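Local coordinates for A-type ATP synthase subunit F (Archaeoglobus fulgidus, PDB 2I4R), which is a subunit of the A-type ATP synthase, the rotary complex that probably makes ATP from ADP at the expense of a transmembrane proton gradient, at residues Ile41-Ala44 with Val45-Leu49. Sequence-based numbering, arbitrary orientation.
Sequences IVKA and VEDVL
Lys43 and Asp47 meet one helical turn apart on helix 38-50, the lysine methylenes passing slantwise by the carboxylate; Lys43 is exposed, whereas Asp47 lies at the border, against Tyr33 of strand 32-34. With CG anti to the backbone N (chi1 -173°) and the chain extended beyond it, Lys43 runs past Asp47 OD2, and CE lies 3.5 Å from that oxygen. NZ is carried farther on, 4.4 Å from Asp47 OD2, too far for a salt bridge. Asp47 CG sits beside its own backbone N, which turns the carboxylate back toward the preceding turn. Glu46 CG likewise stands beside its own backbone N, 3.3 Å from Val42 O, and the chain then runs on extended. In this alpha/beta fold the helix packs on the parallel sheet through Ala44, Val45 and Val48, while Val42, Glu46 and Leu49 touch Leu71 of the neighbouring helix 69-77. Successive i to i+4 bonds, such as Val48 N to Ala44 O at 2.7 Å, join the two turns. An alanine in place of Asp47 would probably leave the Lys43 ammonium without its nearby negative charge and its methylenes less confined. The pairing is consistent with a modest attraction, probably weakened by solvent.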
ATOM      1  N   ILE B  41       7.720   4.583  15.835  1.00 74.40           N
ATOM      2  CA  ILE B  41       6.864   3.979  14.830  1.00 71.22           C
ATOM      3  C   ILE B  41       5.526   3.672  15.477  1.00 70.87           C
ATOM      4  O   ILE B  41       4.465   4.060  14.980  1.00 71.50           O
ATOM      5  CB  ILE B  41       7.448   2.649  14.312  1.00 70.43           C
ATOM      6  CG1 ILE B  41       8.848   2.877  13.743  1.00 70.72           C
ATOM      7  CG2 ILE B  41       6.532   2.057  13.260  1.00 67.94           C
ATOM      8  CD1 ILE B  41       9.481   1.640  13.132  1.00 70.65           C
ATOM      9  N   VAL B  42       5.594   2.972  16.603  1.00 69.54           N
ATOM     10  CA  VAL B  42       4.414   2.558  17.343  1.00 66.90           C
ATOM     11  C   VAL B  42       3.559   3.709  17.863  1.00 65.69           C
ATOM     12  O   VAL B  42       2.332   3.625  17.846  1.00 64.88           O
ATOM     13  CB  VAL B  42       4.813   1.651  18.521  1.00 66.21           C
ATOM     14  CG1 VAL B  42       3.574   1.143  19.232  1.00 66.09           C
ATOM     15  CG2 VAL B  42       5.654   0.490  18.014  1.00 64.03           C
ATOM     16  N   LYS B  43       4.190   4.780  18.330  1.00 64.25           N
ATOM     17  CA  LYS B  43       3.417   5.902  18.838  1.00 63.62           C
ATOM     18  C   LYS B  43       2.700   6.563  17.680  1.00 62.63           C
ATOM     19  O   LYS B  43       1.516   6.854  17.769  1.00 62.51           O
ATOM     20  CB  LYS B  43       4.309   6.930  19.539  1.00 65.10           C
ATOM     21  CG  LYS B  43       3.494   8.021  20.236  1.00 66.72           C
ATOM     22  CD  LYS B  43       4.299   9.284  20.595  1.00 67.69           C
ATOM     23  CE  LYS B  43       3.363  10.367  21.153  1.00 66.41           C
ATOM     24  NZ  LYS B  43       4.009  11.689  21.332  1.00 64.89           N
ATOM     25  N   ALA B  44       3.428   6.792  16.589  1.00 62.47           N
ATOM     26  CA  ALA B  44       2.870   7.419  15.392  1.00 61.50           C
ATOM     27  C   ALA B  44       1.622   6.687  14.956  1.00 61.01           C
ATOM     28  O   ALA B  44       0.606   7.305  14.633  1.00 63.37           O
ATOM     29  CB  ALA B  44       3.885   7.405  14.265  1.00 61.43           C
ATOM     30  N   VAL B  45       1.695   5.366  14.944  1.00 59.66           N
ATOM     31  CA  VAL B  45       0.544   4.584  14.552  1.00 60.33           C
ATOM     32  C   VAL B  45      -0.565   4.718  15.589  1.00 62.30           C
ATOM     33  O   VAL B  45      -1.744   4.711  15.256  1.00 61.83           O
ATOM     34  CB  VAL B  45       0.918   3.123  14.385  1.00 58.44           C
ATOM     35  CG1 VAL B  45      -0.284   2.337  13.906  1.00 55.86           C
ATOM     36  CG2 VAL B  45       2.069   3.010  13.413  1.00 55.33           C
ATOM     37  N   GLU B  46      -0.189   4.837  16.854  1.00 65.57           N
ATOM     38  CA  GLU B  46      -1.192   4.991  17.892  1.00 69.47           C
ATOM     39  C   GLU B  46      -1.836   6.342  17.661  1.00 70.68           C
ATOM     40  O   GLU B  46      -3.062   6.477  17.691  1.00 72.37           O
ATOM     41  CB  GLU B  46      -0.550   4.957  19.284  1.00 71.40           C
ATOM     42  CG  GLU B  46      -0.276   3.552  19.825  1.00 75.94           C
ATOM     43  CD  GLU B  46       0.455   3.562  21.166  1.00 78.05           C
ATOM     44  OE1 GLU B  46       0.532   2.494  21.816  1.00 77.05           O
ATOM     45  OE2 GLU B  46       0.957   4.638  21.565  1.00 78.89           O
ATOM     46  N   ASP B  47      -0.990   7.338  17.412  1.00 70.26           N
ATOM     47  CA  ASP B  47      -1.447   8.696  17.190  1.00 70.78           C
ATOM     48  C   ASP B  47      -2.348   8.817  15.982  1.00 70.15           C
ATOM     49  O   ASP B  47      -3.387   9.473  16.041  1.00 70.70           O
ATOM     50  CB  ASP B  47      -0.255   9.638  17.040  1.00 73.32           C
ATOM     51  CG  ASP B  47       0.642   9.643  18.273  1.00 78.10           C
ATOM     52  OD1 ASP B  47       0.117   9.787  19.408  1.00 78.30           O
ATOM     53  OD2 ASP B  47       1.876   9.508  18.100  1.00 79.44           O
ATOM     54  N   VAL B  48      -1.970   8.178  14.885  1.00 68.79           N
ATOM     55  CA  VAL B  48      -2.789   8.271  13.692  1.00 68.47           C
ATOM     56  C   VAL B  48      -4.147   7.605  13.915  1.00 67.99           C
ATOM     57  O   VAL B  48      -5.145   7.972  13.299  1.00 68.46           O
ATOM     58  CB  VAL B  48      -2.065   7.650  12.475  1.00 67.53           C
ATOM     59  CG1 VAL B  48      -2.089   6.155  12.563  1.00 67.93           C
ATOM     60  CG2 VAL B  48      -2.698   8.138  11.195  1.00 66.82           C
ATOM     61  N   LEU B  49      -4.190   6.640  14.825  1.00 68.89           N
ATOM     62  CA  LEU B  49      -5.437   5.940  15.124  1.00 68.34           C
ATOM     63  C   LEU B  49      -6.326   6.764  16.037  1.00 68.80           C
ATOM     64  O   LEU B  49      -7.542   6.603  16.026  1.00 70.29           O
ATOM     65  CB  LEU B  49      -5.151   4.576  15.761  1.00 65.59           C
ATOM     66  CG  LEU B  49      -4.599   3.523  14.795  1.00 64.46           C
ATOM     67  CD1 LEU B  49      -3.984   2.374  15.557  1.00 63.14           C
ATOM     68  CD2 LEU B  49      -5.706   3.041  13.891  1.00 61.44           C
TER